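Local structure of gluconate kinase (3LL3) at residues A[303-307]-A[317-321]; A[321-325]-A[406-410]. The protein is an FGGY-family sugar kinase that binds ATP and D-xylulose, and probably phosphorylates gluconate or xylulose. One frame throughout, in Å; residues are numbered along the deposited sequence.

Contact 1. Residues A[303-307]-A[317-321]. With ATP (adenosine-5'-triphosphate), chain C.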
# COMPACT_ATOMS: atom_id res chain seq x y z
N PHE A 303 -9.62 -4.81 11.01
CA PHE A 303 -9.87 -3.61 11.80
C PHE A 303 -9.04 -3.63 13.08
O PHE A 303 -8.44 -2.64 13.46
CB PHE A 303 -11.35 -3.51 12.15
CG PHE A 303 -11.69 -2.36 13.05
CD1 PHE A 303 -11.70 -2.51 14.42
CD2 PHE A 303 -11.97 -1.10 12.51
CE1 PHE A 303 -12.01 -1.45 15.26
CE2 PHE A 303 -12.28 -0.04 13.34
CZ PHE A 303 -12.30 -0.21 14.73
N ASN A 304 -9.01 -4.78 13.73
CA ASN A 304 -8.18 -4.97 14.90
C ASN A 304 -6.70 -4.76 14.60
O ASN A 304 -6.03 -4.06 15.34
CB ASN A 304 -8.38 -6.36 15.48
CG ASN A 304 -7.74 -6.53 16.83
OD1 ASN A 304 -6.84 -7.36 17.01
ND2 ASN A 304 -8.20 -5.74 17.80
N TRP A 305 -6.19 -5.38 13.54
CA TRP A 305 -4.79 -5.17 13.15
C TRP A 305 -4.48 -3.69 12.95
O TRP A 305 -3.46 -3.19 13.44
CB TRP A 305 -4.42 -5.96 11.89
CG TRP A 305 -3.10 -5.53 11.30
CD1 TRP A 305 -1.86 -6.02 11.62
CD2 TRP A 305 -2.89 -4.51 10.31
NE1 TRP A 305 -0.89 -5.37 10.87
CE2 TRP A 305 -1.50 -4.44 10.07
CE3 TRP A 305 -3.74 -3.66 9.60
CZ2 TRP A 305 -0.94 -3.55 9.15
CZ3 TRP A 305 -3.18 -2.77 8.68
CH2 TRP A 305 -1.79 -2.72 8.47
N ALA A 306 -5.35 -2.98 12.22
CA ALA A 306 -5.13 -1.56 11.95
C ALA A 306 -5.16 -0.71 13.21
O ALA A 306 -4.41 0.26 13.33
CB ALA A 306 -6.15 -1.04 10.94
N ARG A 307 -6.04 -1.09 14.14
CA ARG A 307 -6.22 -0.36 15.40
C ARG A 307 -4.95 -0.42 16.23
O ARG A 307 -4.54 0.59 16.82
CB ARG A 307 -7.40 -0.95 16.19
CG ARG A 307 -7.58 -0.34 17.57
CD ARG A 307 -8.77 -0.94 18.31
NE ARG A 307 -8.54 -2.33 18.69
CZ ARG A 307 -7.55 -2.74 19.49
NH1 ARG A 307 -6.69 -1.86 20.00
NH2 ARG A 307 -7.41 -4.02 19.78
N PRO A 317 -11.55 0.70 19.88
CA PRO A 317 -12.25 0.73 18.59
C PRO A 317 -12.93 2.07 18.36
O PRO A 317 -12.86 2.62 17.26
CB PRO A 317 -13.30 -0.38 18.76
CG PRO A 317 -12.61 -1.38 19.64
CD PRO A 317 -11.75 -0.57 20.59
N GLN A 318 -13.59 2.59 19.39
CA GLN A 318 -14.25 3.89 19.29
C GLN A 318 -13.27 5.02 18.95
O GLN A 318 -13.58 5.88 18.13
CB GLN A 318 -15.01 4.22 20.58
CG GLN A 318 -15.96 5.38 20.40
CD GLN A 318 -16.88 5.18 19.23
OE1 GLN A 318 -17.49 4.13 19.08
NE2 GLN A 318 -16.97 6.19 18.36
N ASP A 319 -12.10 5.03 19.58
CA ASP A 319 -11.08 6.04 19.27
C ASP A 319 -10.74 5.97 17.77
O ASP A 319 -10.64 6.99 17.09
CB ASP A 319 -9.79 5.81 20.09
CG ASP A 319 -9.96 6.09 21.58
OD1 ASP A 319 -10.88 6.84 21.96
OD2 ASP A 319 -9.16 5.55 22.38
N PHE A 320 -10.55 4.74 17.27
CA PHE A 320 -10.20 4.54 15.87
C PHE A 320 -11.29 5.08 14.98
O PHE A 320 -11.02 5.83 14.04
CB PHE A 320 -10.02 3.04 15.61
CG PHE A 320 -9.47 2.70 14.25
CD1 PHE A 320 -10.27 2.76 13.13
CD2 PHE A 320 -8.16 2.30 14.11
CE1 PHE A 320 -9.78 2.43 11.89
CE2 PHE A 320 -7.65 1.97 12.85
CZ PHE A 320 -8.47 2.03 11.74
N LEU A 321 -12.53 4.70 15.25
CA LEU A 321 -13.67 5.17 14.49
C LEU A 321 -13.75 6.69 14.52
O LEU A 321 -13.99 7.34 13.50
CB LEU A 321 -14.96 4.58 15.06
CG LEU A 321 -15.05 3.07 14.90
CD1 LEU A 321 -16.29 2.55 15.61
CD2 LEU A 321 -15.07 2.70 13.42
PG ATP C . -18.99 -14.65 17.61
O1G ATP C . -18.37 -13.90 18.96
O2G ATP C . -20.64 -14.46 17.55
O3G ATP C . -18.62 -16.07 17.63
PB ATP C . -16.99 -13.03 16.36
O1B ATP C . -16.62 -12.62 14.81
O2B ATP C . -15.89 -13.74 17.01
O3B ATP C . -18.36 -13.97 16.25
PA ATP C . -17.98 -10.29 16.83
O1A ATP C . -19.27 -10.38 15.83
O2A ATP C . -18.29 -9.58 18.07
O3A ATP C . -17.33 -11.73 17.33
O5' ATP C . -16.83 -9.43 16.03
C5' ATP C . -15.54 -9.36 16.58
C4' ATP C . -14.82 -8.19 15.95
O4' ATP C . -15.36 -6.89 16.11
C3' ATP C . -13.27 -8.06 16.03
O3' ATP C . -12.57 -8.62 14.96
C2' ATP C . -13.03 -6.54 16.36
O2' ATP C . -11.86 -6.03 15.79
C1' ATP C . -14.34 -5.95 15.89
N9 ATP C . -14.76 -4.78 16.65
C8 ATP C . -14.88 -4.64 17.98
N7 ATP C . -15.44 -3.36 18.21
C5 ATP C . -15.67 -2.75 16.96
C6 ATP C . -16.21 -1.49 16.59
N6 ATP C . -16.69 -0.59 17.63
N1 ATP C . -16.32 -1.16 15.30
C2 ATP C . -15.91 -2.02 14.31
N3 ATP C . -15.37 -3.25 14.68
C4 ATP C . -15.26 -3.59 15.99
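Phe303 and Phe320 meet between two helical segments, 303-307 and 317-321, whose axes run nearly perpendicular at 82° and approach to 10.5 Å. The two rings form a T-shaped (edge-to-face) pair. The edge of Phe303 points at the face of Phe320, with centroids 4.8 Å apart and planes at 61°. The closest atoms are Phe303 CE2 and Phe320 CD1, at 3.5 Å. Phe320 reaches across to the other helix because its CG lies anti to the backbone N (chi1 -172°). The CD2/CE2 side of the Phe320 ring packs on the backbone of Ala306 and Arg307, with Phe320 CD2 3.5 Å from Arg307 CA. The methyl of Ala306 touches CE2 and CZ of the Phe320 ring. Arg307 passes Pro317 with its aliphatic part, Arg307 CD lying 3.8 Å from Pro317 CD. A bend at chi3 turns the guanidinium, and its NH1 is hydrogen-bonded to Glu315 O.

ATP completes the contact. Its N3 sits over one face of Phe303, toward the rim, while Pro317 O lies at the ring edge. Pro317 CB comes within 3.6 Å of ATP N6, and Leu321 CD1 within 3.7 Å of ATP N1. Asn304 CB reaches ATP O2' at 3.5 Å. Phe303, Pro317 and Leu321 form an apolar wall of the adenine pocket in the C-terminal, actin-like ATPase domain of this FGGY kinase, with Asn304 beside the ribose and Phe320 behind Phe303 as a second shell.

Contact 2. Residues A[321-325]-A[406-410]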
# COMPACT_ATOMS: atom_id res chain seq x y z
N LEU A 321 -12.53 4.70 15.25
CA LEU A 321 -13.67 5.17 14.49
C LEU A 321 -13.75 6.69 14.52
O LEU A 321 -13.99 7.34 13.50
CB LEU A 321 -14.96 4.58 15.06
CG LEU A 321 -15.05 3.07 14.90
CD1 LEU A 321 -16.29 2.55 15.61
CD2 LEU A 321 -15.07 2.70 13.42
N ASP A 322 -13.55 7.27 15.70
CA ASP A 322 -13.57 8.73 15.84
C ASP A 322 -12.55 9.36 14.89
O ASP A 322 -12.86 10.30 14.15
CB ASP A 322 -13.31 9.16 17.29
CG ASP A 322 -14.49 8.87 18.21
OD1 ASP A 322 -15.63 8.70 17.71
OD2 ASP A 322 -14.26 8.83 19.44
N VAL A 323 -11.32 8.85 14.90
CA VAL A 323 -10.28 9.42 14.05
C VAL A 323 -10.61 9.24 12.57
O VAL A 323 -10.48 10.18 11.77
CB VAL A 323 -8.91 8.83 14.35
CG1 VAL A 323 -7.87 9.41 13.40
CG2 VAL A 323 -8.54 9.11 15.80
N ALA A 324 -11.03 8.03 12.20
CA ALA A 324 -11.37 7.73 10.81
C ALA A 324 -12.42 8.69 10.28
O ALA A 324 -12.35 9.14 9.14
CB ALA A 324 -11.86 6.28 10.68
N GLN A 325 -13.39 9.02 11.12
CA GLN A 325 -14.47 9.92 10.70
C GLN A 325 -14.01 11.34 10.39
O GLN A 325 -14.72 12.06 9.70
CB GLN A 325 -15.61 9.92 11.73
CG GLN A 325 -16.32 8.58 11.81
CD GLN A 325 -17.41 8.56 12.86
OE1 GLN A 325 -17.29 7.86 13.87
NE2 GLN A 325 -18.47 9.32 12.63
N SER A 406 -21.05 0.14 15.13
CA SER A 406 -21.20 1.58 15.13
C SER A 406 -22.14 2.07 14.03
O SER A 406 -22.22 1.48 12.96
CB SER A 406 -19.84 2.25 14.92
OG SER A 406 -19.43 2.03 13.58
N ASP A 407 -22.84 3.16 14.31
CA ASP A 407 -23.60 3.86 13.28
C ASP A 407 -22.74 4.27 12.08
O ASP A 407 -23.22 4.32 10.96
CB ASP A 407 -24.23 5.13 13.86
CG ASP A 407 -25.46 4.85 14.67
OD1 ASP A 407 -25.89 3.67 14.72
OD2 ASP A 407 -26.00 5.80 15.24
N PHE A 408 -21.50 4.63 12.33
CA PHE A 408 -20.64 5.08 11.26
C PHE A 408 -20.43 3.93 10.23
O PHE A 408 -20.58 4.10 9.02
CB PHE A 408 -19.30 5.57 11.83
CG PHE A 408 -18.25 5.83 10.77
CD1 PHE A 408 -18.45 6.79 9.80
CD2 PHE A 408 -17.07 5.10 10.76
CE1 PHE A 408 -17.49 7.03 8.81
CE2 PHE A 408 -16.10 5.34 9.79
CZ PHE A 408 -16.31 6.29 8.81
N VAL A 409 -20.09 2.76 10.74
CA VAL A 409 -19.86 1.62 9.83
C VAL A 409 -21.17 1.16 9.18
O VAL A 409 -21.19 0.83 8.00
CB VAL A 409 -19.15 0.47 10.54
CG1 VAL A 409 -19.06 -0.80 9.64
CG2 VAL A 409 -17.75 0.92 10.96
N ARG A 410 -22.26 1.17 9.93
CA ARG A 410 -23.54 0.80 9.35
C ARG A 410 -23.87 1.71 8.18
O ARG A 410 -24.26 1.23 7.11
CB ARG A 410 -24.64 0.86 10.42
CG ARG A 410 -24.52 -0.26 11.43
CD ARG A 410 -25.35 -0.01 12.67
NE ARG A 410 -25.28 -1.14 13.58
CZ ARG A 410 -26.03 -1.26 14.68
NH1 ARG A 410 -26.89 -0.29 14.99
NH2 ARG A 410 -25.92 -2.33 15.45
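Leu321 and Phe408 mark the nearest backbone approach of segments 321-325 and 406-410, with CA atoms 7.7 Å apart. Segment 321-325 lies in the C-terminal part of helix 317-325. Segment 406-410 is the start of helix 407-417, with Ser406 as its N-cap. Contact is made by side chains alone.

Gln325 and Phe408 form its main pairing. Gln325 CG sits over the centre of the Phe408 ring, 3.4 Å from the centroid and 9° off the normal, a CH-pi contact. The chain, extended beyond CG, carries the amide on past the ring toward Phe408 CB, so that Gln325 OE1 is 3.7 Å from Phe408 CB. The turn about the last bond lays the amide nearly parallel to the ring. The amide plane of Gln325 is 8° from the Phe408 ring plane, and the two flat groups stack. The methyl of Ala324 touches the ring more loosely, near CE2.

Leu321 fills the other end with its two methyls. Leu321 CD1 packs on Ser406 CB at 3.6 Å. Leu321 CD2 meets the edge of Phe408, near the ring plane, and also Val409 CG2 at 4.0 Å. Ser406 has a second task. Ser406 OG accepts a nearly straight bond from Val409 N, at 3.0 Å and 165°, and caps the first turn of the helix. The first torsion of Ser406 turns OG back toward that N-H.

Leu321 and Ala324 also pack on Ile373 of helix 365-388, and Phe408 touches Arg370 of the same helix. Val409 turns to Phe403 and Leu404, in the loop between strand 396-400 and helix 407-417. The contact therefore joins helix 317-325 to the start of helix 407-417, beside helix 365-388, in the C-terminal domain.

Both contacts use helix 317-325, and Leu321 belongs to each. Their centres are 10 Å apart. Contact 1 is the more buried and relies on an aromatic pair, with ATP lying against Phe303, Asn304, Pro317 and Leu321. Contact 2 is only partly buried. There one ring is stacked by the chain of an exposed glutamine, and the nucleotide is touched by Leu321 alone. The two joints are also different in sequence: 303-307 and 317-321 are near neighbours, whereas 321-325 and 406-410 are 81 residues apart. Helix 317-325 thus links helix 300-311 to helix 407-417, with helix 365-388 touching both contacts.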